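Local atomic coordinates of amino Transferase (Eubacterium rectale, PDB entry 3ELE), a protein that probably transfers amino groups between amino acids and keto acids with the help of bound pyridoxal-5'-phosphate, as a class I and II aminotransferase. Residues I323-F328 against E390-K395; V37-I42 against D356-A361; K310-L315 against Y375-E380. All blocks are in the same frame, centred on the assembly; numbering follows the deposited sequence.

Contact 1: residues I323-F328 against E390-K395; sequences IGYHCF and EKIYKK
Y393 meets Y325 in a T-shaped (edge-to-face) stack: the ring centroids lie 5.2 Å apart, the planes are turned 67° against each other, and CD1 of Y393 sits over the centre of the Y325 ring. The Y393 side chain also slides past that of I323, running the opposite way. Its CB is touched by CG2 of I323 at 3.6 Å, and one of its faces takes the carbonyl O of I323, set toward the rim. I323 places CG2 anti to its backbone N, toward Y393, while its other branch brings CD1 to 3.6 Å from the backbone N of E390, one helical turn earlier. G324, with positive phi (130°), leaves helix 306-323 and lies against Y393, which lets I323 and Y325, on either side of it in sequence, both meet that tyrosine.

The polar ends part company. A water lying in the plane of the Y393 ring joins its OH, at 2.6 Å, to O of G324, also at 2.6 Å. The OH of Y325 is packed against I392, 3.5 Å from its CB, and is hydrogen-bonded to the carbonyl O of F389, just ahead of the segment 390-395.

In the second shell, L320, V338 and F348 pack round Y325, and F348 also touches I392. Within helix 379-396, K394 NZ forms a salt bridge with E390 OE2.

The contact therefore ties the end of one helix to the C-terminal helix chiefly by aromatic and aliphatic packing. Of its two phenols, the buried one is satisfied by a main-chain carbonyl and the partly exposed one by water.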
ATOM      1  N   ILE A 323      41.498  -3.753  16.142  1.00 32.62           N
ATOM      2  CA  ILE A 323      41.277  -4.361  17.483  1.00 32.64           C
ATOM      3  C   ILE A 323      41.483  -5.884  17.470  1.00 32.60           C
ATOM      4  O   ILE A 323      42.025  -6.440  18.441  1.00 31.54           O
ATOM      5  CB  ILE A 323      39.864  -4.014  18.059  1.00 33.22           C
ATOM      6  CG1 ILE A 323      39.816  -2.538  18.473  1.00 31.17           C
ATOM      7  CG2 ILE A 323      39.530  -4.855  19.293  1.00 32.26           C
ATOM      8  CD1 ILE A 323      38.393  -2.046  18.787  1.00 32.56           C
ATOM      9  N   GLY A 324      41.090  -6.523  16.364  1.00 31.66           N
ATOM     10  CA  GLY A 324      41.192  -7.974  16.179  1.00 32.28           C
ATOM     11  C   GLY A 324      39.940  -8.684  15.693  1.00 32.04           C
ATOM     12  O   GLY A 324      39.970  -9.896  15.546  1.00 31.56           O
ATOM     13  N   TYR A 325      38.841  -7.946  15.456  1.00 32.72           N
ATOM     14  CA  TYR A 325      37.593  -8.519  14.957  1.00 31.74           C
ATOM     15  C   TYR A 325      37.736  -8.914  13.500  1.00 31.30           C
ATOM     16  O   TYR A 325      38.488  -8.281  12.761  1.00 30.65           O
ATOM     17  CB  TYR A 325      36.431  -7.519  15.068  1.00 32.18           C
ATOM     18  CG  TYR A 325      35.995  -7.190  16.473  1.00 31.03           C
ATOM     19  CD1 TYR A 325      35.046  -7.982  17.127  1.00 31.84           C
ATOM     20  CD2 TYR A 325      36.500  -6.072  17.149  1.00 32.00           C
ATOM     21  CE1 TYR A 325      34.604  -7.675  18.423  1.00 32.17           C
ATOM     22  CE2 TYR A 325      36.079  -5.762  18.444  1.00 30.83           C
ATOM     23  CZ  TYR A 325      35.124  -6.564  19.070  1.00 32.49           C
ATOM     24  OH  TYR A 325      34.699  -6.272  20.346  1.00 36.09           O
ATOM     25  N   HIS A 326      37.033  -9.972  13.101  1.00 31.34           N
ATOM     26  CA  HIS A 326      37.002 -10.372  11.684  1.00 31.63           C
ATOM     27  C   HIS A 326      35.727  -9.813  11.054  1.00 31.34           C
ATOM     28  O   HIS A 326      34.627 -10.313  11.326  1.00 30.12           O
ATOM     29  CB  HIS A 326      37.076 -11.883  11.441  1.00 32.50           C
ATOM     30  CG  HIS A 326      36.866 -12.239   9.999  1.00 34.36           C
ATOM     31  ND1 HIS A 326      37.864 -12.125   9.056  1.00 33.41           N
ATOM     32  CD2 HIS A 326      35.744 -12.585   9.320  1.00 38.57           C
ATOM     33  CE1 HIS A 326      37.381 -12.448   7.869  1.00 39.27           C
ATOM     34  NE2 HIS A 326      36.094 -12.720   7.998  1.00 38.28           N
ATOM     35  N   CYS A 327      35.906  -8.802  10.199  1.00 31.65           N
ATOM     36  CA  CYS A 327      34.828  -8.161   9.457  1.00 32.18           C
ATOM     37  C   CYS A 327      34.923  -8.544   7.983  1.00 32.10           C
ATOM     38  O   CYS A 327      36.014  -8.603   7.412  1.00 32.30           O
ATOM     39  CB  CYS A 327      34.950  -6.639   9.521  1.00 32.02           C
ATOM     40  SG  CYS A 327      35.192  -5.889  11.141  1.00 30.33           S
ATOM     41  N   PHE A 328      33.776  -8.804   7.372  1.00 32.91           N
ATOM     42  CA  PHE A 328      33.686  -8.988   5.917  1.00 32.54           C
ATOM     43  C   PHE A 328      33.607  -7.552   5.376  1.00 31.89           C
ATOM     44  O   PHE A 328      32.708  -6.798   5.787  1.00 29.18           O
ATOM     45  CB  PHE A 328      32.450  -9.827   5.556  1.00 33.07           C
ATOM     46  CG  PHE A 328      32.084  -9.795   4.099  1.00 36.62           C
ATOM     47  CD1 PHE A 328      32.982 -10.245   3.129  1.00 38.08           C
ATOM     48  CD2 PHE A 328      30.824  -9.338   3.691  1.00 36.08           C
ATOM     49  CE1 PHE A 328      32.636 -10.218   1.768  1.00 35.74           C
ATOM     50  CE2 PHE A 328      30.471  -9.311   2.335  1.00 36.16           C
ATOM     51  CZ  PHE A 328      31.379  -9.752   1.375  1.00 34.12           C
ATOM     52  N   GLU A 390      36.884  -2.369  22.017  1.00 35.19           N
ATOM     53  CA  GLU A 390      38.145  -2.868  22.547  1.00 36.88           C
ATOM     54  C   GLU A 390      37.927  -3.622  23.866  1.00 36.18           C
ATOM     55  O   GLU A 390      38.533  -4.673  24.086  1.00 34.06           O
ATOM     56  CB  GLU A 390      39.114  -1.687  22.750  1.00 36.72           C
ATOM     57  CG  GLU A 390      40.526  -2.021  23.190  1.00 39.31           C
ATOM     58  CD  GLU A 390      41.393  -0.764  23.351  1.00 40.72           C
ATOM     59  OE1 GLU A 390      40.896   0.291  23.827  1.00 49.55           O
ATOM     60  OE2 GLU A 390      42.589  -0.843  23.017  1.00 51.73           O
ATOM     61  N   LYS A 391      37.070  -3.075  24.736  1.00 36.83           N
ATOM     62  CA  LYS A 391      36.757  -3.703  26.034  1.00 37.22           C
ATOM     63  C   LYS A 391      35.973  -5.008  25.841  1.00 36.28           C
ATOM     64  O   LYS A 391      36.233  -5.989  26.541  1.00 35.05           O
ATOM     65  CB  LYS A 391      35.999  -2.731  26.942  1.00 37.19           C
ATOM     66  CG  LYS A 391      35.823  -3.227  28.370  1.00 39.96           C
ATOM     67  CD  LYS A 391      35.380  -2.103  29.292  1.00 39.45           C
ATOM     68  CE  LYS A 391      35.096  -2.616  30.699  1.00 46.61           C
ATOM     69  NZ  LYS A 391      34.731  -1.512  31.652  1.00 48.21           N
ATOM     70  N   ILE A 392      35.029  -5.012  24.894  1.00 35.57           N
ATOM     71  CA  ILE A 392      34.263  -6.229  24.553  1.00 36.22           C
ATOM     72  C   ILE A 392      35.238  -7.346  24.108  1.00 35.93           C
ATOM     73  O   ILE A 392      35.170  -8.461  24.617  1.00 35.32           O
ATOM     74  CB  ILE A 392      33.203  -5.978  23.448  1.00 35.90           C
ATOM     75  CG1 ILE A 392      32.085  -5.057  23.950  1.00 37.04           C
ATOM     76  CG2 ILE A 392      32.585  -7.301  22.965  1.00 32.80           C
ATOM     77  CD1 ILE A 392      31.316  -4.392  22.809  1.00 35.77           C
ATOM     78  N   TYR A 393      36.139  -7.000  23.189  1.00 36.93           N
ATOM     79  CA  TYR A 393      37.176  -7.904  22.672  1.00 38.34           C
ATOM     80  C   TYR A 393      38.008  -8.525  23.805  1.00 38.28           C
ATOM     81  O   TYR A 393      38.213  -9.741  23.832  1.00 37.28           O
ATOM     82  CB  TYR A 393      38.096  -7.153  21.704  1.00 39.90           C
ATOM     83  CG  TYR A 393      38.967  -8.075  20.907  1.00 40.97           C
ATOM     84  CD1 TYR A 393      38.471  -8.677  19.748  1.00 41.87           C
ATOM     85  CD2 TYR A 393      40.276  -8.367  21.308  1.00 42.66           C
ATOM     86  CE1 TYR A 393      39.241  -9.531  19.001  1.00 38.99           C
ATOM     87  CE2 TYR A 393      41.070  -9.232  20.553  1.00 44.90           C
ATOM     88  CZ  TYR A 393      40.523  -9.803  19.399  1.00 42.10           C
ATOM     89  OH  TYR A 393      41.250 -10.647  18.631  1.00 45.30           O
ATOM     90  N   LYS A 394      38.467  -7.661  24.717  1.00 39.04           N
ATOM     91  CA  LYS A 394      39.195  -8.044  25.946  1.00 39.58           C
ATOM     92  C   LYS A 394      38.483  -9.069  26.842  1.00 39.47           C
ATOM     93  O   LYS A 394      39.167  -9.831  27.523  1.00 40.43           O
ATOM     94  CB  LYS A 394      39.565  -6.821  26.818  1.00 40.51           C
ATOM     95  CG  LYS A 394      41.006  -6.321  26.705  1.00 46.16           C
ATOM     96  CD  LYS A 394      41.310  -5.487  25.476  1.00 51.09           C
ATOM     97  CE  LYS A 394      42.753  -4.968  25.545  1.00 51.20           C
ATOM     98  NZ  LYS A 394      43.095  -4.046  24.421  1.00 57.34           N
ATOM     99  N   LYS A 395      37.144  -9.055  26.876  1.00 39.17           N
ATOM    100  CA  LYS A 395      36.353 -10.044  27.655  1.00 40.63           C
ATOM    101  C   LYS A 395      36.653 -11.481  27.219  1.00 40.16           C
ATOM    102  O   LYS A 395      36.662 -12.386  28.045  1.00 40.62           O
ATOM    103  CB  LYS A 395      34.831  -9.832  27.517  1.00 40.74           C
ATOM    104  CG  LYS A 395      34.270  -8.484  28.012  1.00 42.73           C
ATOM    105  CD  LYS A 395      32.768  -8.355  27.664  1.00 41.41           C
ATOM    106  CE  LYS A 395      32.191  -6.984  28.028  1.00 40.35           C
ATOM    107  NZ  LYS A 395      32.179  -6.704  29.479  1.00 37.41           N
TER
HETATM  108  O   HOH W   1      41.436 -11.862  16.373  1.00 52.52           O

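Contact 2: residues V37-I42 against D356-A361; sequences VYDFSI and DVLIVA
Y38 and L358 carry the ladder that pairs strand 38-39 with strand 357-358 in parallel, Y38 opposite V357 and D39 opposite L358. Y38 N donates to D356 O at 2.8 Å (163°), L358 N to Y38 O at 2.8 Å (175°), and F40 N to L358 O at 3.0 Å with a more bent angle of 143°.

The buried part is apolar. V357 splits its branches, CG2 reaching CD2 of Y38 on their shared face and CG1 reaching CE2 of F40, each at 4.1 Å; past the end of the strand pairing, CG2 of I359 lies alongside the F40 ring. On the other face buried L358 spreads CD1 between CG1 of V37 and the carboxylate of D39. Y38 and D39, by contrast, are partly exposed. D39 OD1 is gripped twice, by S41 OG at 2.6 Å and by S41 N at 3.0 Å, the latter closing an Asx turn where the ladder ends.

Helix 379-396 packs on Y38, F40 and V357 through M381, S385, F389 and I392, whereas V32 and F22 of helix 17-32 reach V37 and D39. D356 ends helix 345-353 in a Schellman motif and bridges to R28, and beyond the ladder V360 pairs with R372 of strand 370-374.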
ATOM      1  N   VAL A  37      26.134   5.679  24.242  1.00 36.09           N
ATOM      2  CA  VAL A  37      25.335   4.559  23.731  1.00 36.30           C
ATOM      3  C   VAL A  37      25.713   4.404  22.248  1.00 36.43           C
ATOM      4  O   VAL A  37      25.630   5.365  21.479  1.00 36.76           O
ATOM      5  CB  VAL A  37      23.820   4.785  23.902  1.00 35.92           C
ATOM      6  CG1 VAL A  37      23.039   3.637  23.286  1.00 34.89           C
ATOM      7  CG2 VAL A  37      23.472   4.936  25.378  1.00 34.32           C
ATOM      8  N   TYR A  38      26.131   3.198  21.870  1.00 35.97           N
ATOM      9  CA  TYR A  38      26.625   2.903  20.521  1.00 34.34           C
ATOM     10  C   TYR A  38      25.634   1.998  19.818  1.00 34.98           C
ATOM     11  O   TYR A  38      25.775   0.765  19.755  1.00 32.82           O
ATOM     12  CB  TYR A  38      28.048   2.355  20.613  1.00 33.48           C
ATOM     13  CG  TYR A  38      28.873   3.219  21.565  1.00 27.48           C
ATOM     14  CD1 TYR A  38      29.256   4.503  21.206  1.00 29.23           C
ATOM     15  CD2 TYR A  38      29.216   2.762  22.841  1.00 27.60           C
ATOM     16  CE1 TYR A  38      30.001   5.334  22.100  1.00 26.43           C
ATOM     17  CE2 TYR A  38      29.984   3.581  23.753  1.00 28.35           C
ATOM     18  CZ  TYR A  38      30.360   4.864  23.373  1.00 27.26           C
ATOM     19  OH  TYR A  38      31.107   5.657  24.265  1.00 27.07           O
ATOM     20  N   ASP A  39      24.617   2.663  19.279  1.00 34.42           N
ATOM     21  CA  ASP A  39      23.510   2.016  18.603  1.00 34.50           C
ATOM     22  C   ASP A  39      23.757   1.794  17.119  1.00 34.17           C
ATOM     23  O   ASP A  39      23.658   2.739  16.313  1.00 31.99           O
ATOM     24  CB  ASP A  39      22.240   2.849  18.822  1.00 35.40           C
ATOM     25  CG  ASP A  39      21.009   2.245  18.196  1.00 38.18           C
ATOM     26  OD1 ASP A  39      20.993   1.031  17.851  1.00 35.22           O
ATOM     27  OD2 ASP A  39      20.032   3.028  18.064  1.00 39.96           O
ATOM     28  N   PHE A  40      24.043   0.526  16.778  1.00 34.06           N
ATOM     29  CA  PHE A  40      24.213   0.075  15.405  1.00 33.88           C
ATOM     30  C   PHE A  40      23.083  -0.882  15.000  1.00 35.44           C
ATOM     31  O   PHE A  40      23.279  -1.682  14.086  1.00 34.84           O
ATOM     32  CB  PHE A  40      25.551  -0.668  15.231  1.00 34.27           C
ATOM     33  CG  PHE A  40      26.754   0.087  15.715  1.00 31.37           C
ATOM     34  CD1 PHE A  40      27.434   0.976  14.878  1.00 32.15           C
ATOM     35  CD2 PHE A  40      27.254  -0.141  16.989  1.00 30.71           C
ATOM     36  CE1 PHE A  40      28.567   1.646  15.325  1.00 31.48           C
ATOM     37  CE2 PHE A  40      28.380   0.534  17.450  1.00 30.98           C
ATOM     38  CZ  PHE A  40      29.037   1.422  16.615  1.00 33.09           C
ATOM     39  N   SER A  41      21.897  -0.774  15.617  1.00 37.51           N
ATOM     40  CA  SER A  41      20.784  -1.717  15.377  1.00 39.44           C
ATOM     41  C   SER A  41      19.910  -1.478  14.123  1.00 42.45           C
ATOM     42  O   SER A  41      20.116  -2.138  13.116  1.00 41.67           O
ATOM     43  CB  SER A  41      19.903  -1.842  16.634  1.00 39.30           C
ATOM     44  OG  SER A  41      19.205  -0.636  16.896  1.00 36.28           O
ATOM     45  N   ILE A  42      18.946  -0.556  14.180  1.00 46.09           N
ATOM     46  CA  ILE A  42      17.999  -0.337  13.057  1.00 48.89           C
ATOM     47  C   ILE A  42      18.657   0.280  11.803  1.00 48.14           C
ATOM     48  O   ILE A  42      19.471   1.198  11.916  1.00 47.58           O
ATOM     49  CB  ILE A  42      16.697   0.461  13.476  1.00 50.08           C
ATOM     50  CG1 ILE A  42      17.002   1.885  13.960  1.00 50.74           C
ATOM     51  CG2 ILE A  42      15.908  -0.324  14.560  1.00 51.82           C
ATOM     52  CD1 ILE A  42      15.737   2.670  14.390  1.00 51.55           C
ATOM     53  N   ASP A 356      27.229  -1.026  26.286  1.00 37.70           N
ATOM     54  CA  ASP A 356      26.297  -0.200  25.513  1.00 36.63           C
ATOM     55  C   ASP A 356      26.519  -0.163  23.995  1.00 35.84           C
ATOM     56  O   ASP A 356      26.207   0.838  23.337  1.00 35.17           O
ATOM     57  CB  ASP A 356      26.190   1.205  26.139  1.00 35.92           C
ATOM     58  CG  ASP A 356      25.496   1.189  27.483  1.00 37.48           C
ATOM     59  OD1 ASP A 356      24.307   0.796  27.509  1.00 31.25           O
ATOM     60  OD2 ASP A 356      26.116   1.614  28.487  1.00 31.83           O
ATOM     61  N   VAL A 357      27.006  -1.288  23.454  1.00 35.91           N
ATOM     62  CA  VAL A 357      27.164  -1.489  22.023  1.00 34.69           C
ATOM     63  C   VAL A 357      25.976  -2.343  21.614  1.00 35.85           C
ATOM     64  O   VAL A 357      25.867  -3.502  22.039  1.00 37.86           O
ATOM     65  CB  VAL A 357      28.504  -2.161  21.674  1.00 35.84           C
ATOM     66  CG1 VAL A 357      28.565  -2.511  20.183  1.00 28.83           C
ATOM     67  CG2 VAL A 357      29.675  -1.224  22.073  1.00 26.51           C
ATOM     68  N   LEU A 358      25.098  -1.768  20.790  1.00 34.22           N
ATOM     69  CA  LEU A 358      23.875  -2.399  20.359  1.00 33.99           C
ATOM     70  C   LEU A 358      24.046  -2.928  18.923  1.00 32.76           C
ATOM     71  O   LEU A 358      23.936  -2.198  17.944  1.00 33.69           O
ATOM     72  CB  LEU A 358      22.685  -1.437  20.515  1.00 33.26           C
ATOM     73  CG  LEU A 358      22.641  -0.621  21.824  1.00 33.25           C
ATOM     74  CD1 LEU A 358      21.370   0.205  21.900  1.00 34.24           C
ATOM     75  CD2 LEU A 358      22.748  -1.503  23.041  1.00 34.84           C
ATOM     76  N   ILE A 359      24.390  -4.206  18.845  1.00 31.42           N
ATOM     77  CA  ILE A 359      24.596  -4.927  17.584  1.00 31.01           C
ATOM     78  C   ILE A 359      23.579  -6.029  17.542  1.00 30.56           C
ATOM     79  O   ILE A 359      23.033  -6.397  18.574  1.00 29.88           O
ATOM     80  CB  ILE A 359      26.059  -5.422  17.402  1.00 31.50           C
ATOM     81  CG1 ILE A 359      26.546  -6.289  18.585  1.00 30.03           C
ATOM     82  CG2 ILE A 359      26.926  -4.226  17.255  1.00 27.10           C
ATOM     83  CD1 ILE A 359      27.971  -6.763  18.475  1.00 30.84           C
ATOM     84  N   VAL A 360      23.350  -6.573  16.352  1.00 33.40           N
ATOM     85  CA  VAL A 360      22.277  -7.532  16.102  1.00 33.51           C
ATOM     86  C   VAL A 360      22.828  -8.898  15.689  1.00 34.47           C
ATOM     87  O   VAL A 360      23.601  -8.980  14.736  1.00 35.62           O
ATOM     88  CB  VAL A 360      21.356  -6.968  14.963  1.00 34.16           C
ATOM     89  CG1 VAL A 360      20.265  -7.944  14.586  1.00 32.79           C
ATOM     90  CG2 VAL A 360      20.732  -5.612  15.380  1.00 28.68           C
ATOM     91  N   ALA A 361      22.402  -9.961  16.386  1.00 33.49           N
ATOM     92  CA  ALA A 361      22.806 -11.344  16.061  1.00 32.13           C
ATOM     93  C   ALA A 361      22.274 -11.691  14.681  1.00 31.80           C
ATOM     94  O   ALA A 361      21.149 -11.331  14.351  1.00 30.59           O
ATOM     95  CB  ALA A 361      22.291 -12.346  17.104  1.00 30.13           C
TER

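Contact 3: residues K310-L315 against Y375-E380; sequences KENRDL and YCVDRE
N312 swings its CG anti to its own carbonyl carbon, which carries the amide off helix 306-323 toward the main chain of 375-377. Y375 has its CG between its backbone N and carbonyl carbon (chi1 55°), which sets its ring against R313.

The amide nitrogen of N312 then serves two carbonyls. ND2 donates to Y375 O at 2.9 Å, a straight bond (163°) whose acceptor lies in the amide plane, and more weakly to V377 O at 2.7 Å, where the angle falls to 122°. The oxygen end, OD1, rests 3.3 Å from CB of R379.

R313 runs side by side with Y375: its CA lies over one face of the ring near the rim, CB meets CE1 and CZ, and CG comes to 3.6 Å from the phenol OH. Past that point the R313 chain bends away. NE and NH2 grip D314 OD1 side-on, NH2 at 2.9 Å, while a second salt bridge joins NH2 to D226. K310 holds the other carboxylate oxygen of D314.

At the far end L315 lays CD2 against CG of R379, at 3.7 Å, and over one face of its guanidinium; the two side chains cross at about a right angle. D378 begins helix 379-396 as its N-cap, OD1 accepting from E380 N.

Chemically, one buried amide links helix 306-323 to two main-chain carbonyls of the turn before helix 379-396, by one good bond and one weak one. The charge of E311, well out of the R379 guanidinium plane, could add only a diffuse attraction.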
ATOM      1  N   LYS A 310      30.274   5.599   2.836  1.00 37.58           N
ATOM      2  CA  LYS A 310      31.589   4.973   2.552  1.00 38.19           C
ATOM      3  C   LYS A 310      32.571   5.331   3.657  1.00 37.63           C
ATOM      4  O   LYS A 310      33.286   4.461   4.132  1.00 38.05           O
ATOM      5  CB  LYS A 310      32.181   5.431   1.216  1.00 38.58           C
ATOM      6  CG  LYS A 310      33.490   4.710   0.775  1.00 38.62           C
ATOM      7  CD  LYS A 310      34.306   5.628  -0.124  1.00 45.30           C
ATOM      8  CE  LYS A 310      35.517   4.941  -0.736  1.00 49.75           C
ATOM      9  NZ  LYS A 310      36.515   4.362   0.245  1.00 54.16           N
ATOM     10  N   GLU A 311      32.613   6.609   4.029  1.00 38.00           N
ATOM     11  CA  GLU A 311      33.489   7.092   5.116  1.00 38.58           C
ATOM     12  C   GLU A 311      33.218   6.355   6.430  1.00 36.81           C
ATOM     13  O   GLU A 311      34.161   5.968   7.112  1.00 36.33           O
ATOM     14  CB  GLU A 311      33.392   8.609   5.289  1.00 38.49           C
ATOM     15  CG  GLU A 311      34.099   9.382   4.186  1.00 42.14           C
ATOM     16  CD  GLU A 311      34.151  10.898   4.414  1.00 43.39           C
ATOM     17  OE1 GLU A 311      33.462  11.419   5.332  1.00 52.81           O
ATOM     18  OE2 GLU A 311      34.905  11.574   3.664  1.00 52.50           O
ATOM     19  N   ASN A 312      31.938   6.137   6.749  1.00 36.47           N
ATOM     20  CA  ASN A 312      31.546   5.342   7.932  1.00 36.26           C
ATOM     21  C   ASN A 312      31.999   3.881   7.825  1.00 34.88           C
ATOM     22  O   ASN A 312      32.490   3.341   8.810  1.00 33.87           O
ATOM     23  CB  ASN A 312      30.027   5.412   8.219  1.00 36.32           C
ATOM     24  CG  ASN A 312      29.587   6.750   8.849  1.00 30.80           C
ATOM     25  OD1 ASN A 312      30.382   7.664   9.064  1.00 37.96           O
ATOM     26  ND2 ASN A 312      28.297   6.854   9.130  1.00 29.53           N
ATOM     27  N   ARG A 313      31.850   3.270   6.638  1.00 35.28           N
ATOM     28  CA  ARG A 313      32.303   1.887   6.390  1.00 35.05           C
ATOM     29  C   ARG A 313      33.781   1.749   6.704  1.00 34.21           C
ATOM     30  O   ARG A 313      34.159   0.887   7.474  1.00 34.79           O
ATOM     31  CB  ARG A 313      32.091   1.444   4.931  1.00 35.54           C
ATOM     32  CG  ARG A 313      32.424  -0.051   4.664  1.00 36.16           C
ATOM     33  CD  ARG A 313      32.656  -0.357   3.177  1.00 35.70           C
ATOM     34  NE  ARG A 313      33.720   0.472   2.614  1.00 37.39           N
ATOM     35  CZ  ARG A 313      34.197   0.397   1.369  1.00 36.16           C
ATOM     36  NH1 ARG A 313      33.759  -0.503   0.509  1.00 37.73           N
ATOM     37  NH2 ARG A 313      35.162   1.226   0.982  1.00 33.03           N
ATOM     38  N   ASP A 314      34.589   2.616   6.100  1.00 33.75           N
ATOM     39  CA  ASP A 314      36.049   2.603   6.257  1.00 33.97           C
ATOM     40  C   ASP A 314      36.501   2.840   7.701  1.00 32.90           C
ATOM     41  O   ASP A 314      37.418   2.189   8.187  1.00 30.43           O
ATOM     42  CB  ASP A 314      36.695   3.650   5.328  1.00 34.96           C
ATOM     43  CG  ASP A 314      36.480   3.350   3.853  1.00 34.93           C
ATOM     44  OD1 ASP A 314      36.107   2.222   3.538  1.00 42.52           O
ATOM     45  OD2 ASP A 314      36.707   4.227   2.998  1.00 42.68           O
ATOM     46  N   LEU A 315      35.822   3.752   8.385  1.00 33.77           N
ATOM     47  CA  LEU A 315      36.136   4.068   9.780  1.00 33.71           C
ATOM     48  C   LEU A 315      35.840   2.833  10.662  1.00 32.33           C
ATOM     49  O   LEU A 315      36.709   2.370  11.379  1.00 32.09           O
ATOM     50  CB  LEU A 315      35.334   5.293  10.227  1.00 33.71           C
ATOM     51  CG  LEU A 315      35.680   6.006  11.528  1.00 36.59           C
ATOM     52  CD1 LEU A 315      37.083   6.657  11.429  1.00 39.52           C
ATOM     53  CD2 LEU A 315      34.631   7.097  11.781  1.00 34.49           C
ATOM     54  N   TYR A 375      25.853   0.946   9.809  1.00 34.14           N
ATOM     55  CA  TYR A 375      26.693   2.179   9.863  1.00 34.63           C
ATOM     56  C   TYR A 375      26.051   3.414   9.232  1.00 35.06           C
ATOM     57  O   TYR A 375      26.730   4.445   9.053  1.00 36.61           O
ATOM     58  CB  TYR A 375      28.140   1.932   9.430  1.00 33.76           C
ATOM     59  CG  TYR A 375      28.321   1.314   8.082  1.00 34.51           C
ATOM     60  CD1 TYR A 375      28.388   2.111   6.936  1.00 31.49           C
ATOM     61  CD2 TYR A 375      28.468  -0.061   7.937  1.00 28.25           C
ATOM     62  CE1 TYR A 375      28.566   1.541   5.675  1.00 27.75           C
ATOM     63  CE2 TYR A 375      28.674  -0.632   6.662  1.00 31.00           C
ATOM     64  CZ  TYR A 375      28.725   0.192   5.540  1.00 28.87           C
ATOM     65  OH  TYR A 375      28.903  -0.320   4.271  1.00 34.32           O
ATOM     66  N   CYS A 376      24.728   3.352   9.022  1.00 34.65           N
ATOM     67  CA  CYS A 376      23.875   4.515   8.701  1.00 35.04           C
ATOM     68  C   CYS A 376      23.651   5.248  10.066  1.00 34.71           C
ATOM     69  O   CYS A 376      22.526   5.433  10.580  1.00 34.62           O
ATOM     70  CB  CYS A 376      22.567   4.048   8.045  1.00 35.34           C
ATOM     71  SG  CYS A 376      21.811   2.578   8.847  1.00 37.40           S
ATOM     72  N   VAL A 377      24.773   5.670  10.632  1.00 34.92           N
ATOM     73  CA  VAL A 377      24.868   6.230  11.975  1.00 34.58           C
ATOM     74  C   VAL A 377      25.780   7.434  11.897  1.00 36.50           C
ATOM     75  O   VAL A 377      26.380   7.695  10.850  1.00 35.61           O
ATOM     76  CB  VAL A 377      25.485   5.190  12.970  1.00 35.27           C
ATOM     77  CG1 VAL A 377      24.638   3.892  13.031  1.00 32.10           C
ATOM     78  CG2 VAL A 377      26.959   4.871  12.606  1.00 30.09           C
ATOM     79  N   ASP A 378      25.918   8.127  13.025  1.00 37.93           N
ATOM     80  CA  ASP A 378      26.746   9.309  13.106  1.00 39.29           C
ATOM     81  C   ASP A 378      28.220   8.897  13.116  1.00 39.61           C
ATOM     82  O   ASP A 378      28.623   8.034  13.901  1.00 38.86           O
ATOM     83  CB  ASP A 378      26.401  10.097  14.369  1.00 39.71           C
ATOM     84  CG  ASP A 378      26.866  11.535  14.308  1.00 46.25           C
ATOM     85  OD1 ASP A 378      28.082  11.807  14.129  1.00 57.64           O
ATOM     86  OD2 ASP A 378      25.989  12.412  14.474  1.00 58.30           O
ATOM     87  N   ARG A 379      29.012   9.536  12.250  1.00 40.57           N
ATOM     88  CA  ARG A 379      30.449   9.274  12.117  1.00 41.59           C
ATOM     89  C   ARG A 379      31.199   9.373  13.456  1.00 40.88           C
ATOM     90  O   ARG A 379      32.018   8.516  13.762  1.00 41.53           O
ATOM     91  CB  ARG A 379      31.068  10.230  11.075  1.00 40.94           C
ATOM     92  CG  ARG A 379      32.564  10.022  10.820  1.00 44.96           C
ATOM     93  CD  ARG A 379      33.099  10.833   9.627  1.00 45.97           C
ATOM     94  NE  ARG A 379      34.533  10.575   9.462  1.00 50.52           N
ATOM     95  CZ  ARG A 379      35.527  11.212  10.092  1.00 55.07           C
ATOM     96  NH1 ARG A 379      35.295  12.222  10.954  1.00 56.27           N
ATOM     97  NH2 ARG A 379      36.791  10.839   9.853  1.00 54.68           N
ATOM     98  N   GLU A 380      30.896  10.402  14.249  1.00 40.29           N
ATOM     99  CA  GLU A 380      31.566  10.610  15.547  1.00 39.50           C
ATOM    100  C   GLU A 380      31.232   9.503  16.563  1.00 37.42           C
ATOM    101  O   GLU A 380      32.085   9.177  17.392  1.00 37.86           O
ATOM    102  CB  GLU A 380      31.292  12.014  16.129  1.00 39.87           C
ATOM    103  CG  GLU A 380      31.500  13.196  15.149  1.00 45.50           C
ATOM    104  CD  GLU A 380      32.787  13.111  14.321  1.00 48.27           C
ATOM    105  OE1 GLU A 380      33.887  13.213  14.896  1.00 48.23           O
ATOM    106  OE2 GLU A 380      32.681  12.963  13.081  1.00 52.18           O
TER

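Helix 379-396 joins contacts 1 and 3, whose centres are 18 Å apart: its beginning meets 310-315, inside helix 306-323, and its last turns meet the end of that helix and the loop after it. Contact 2 touches both. I392 CD1 packs 3.6 Å from V357 CG2 on the side of contact 1, and D39 O lies 3.6 Å from V377 CG1 on the side of contact 3. All three lie on the same side of the chain's centre; contacts 1 and 3 stay about 7 Å apart at their nearest atoms. Pyridoxal-5'-phosphate lies about 13 Å from the Y375 side chain and about 12 Å from that of V360, and none of the six segments contributes a residue to its pocket.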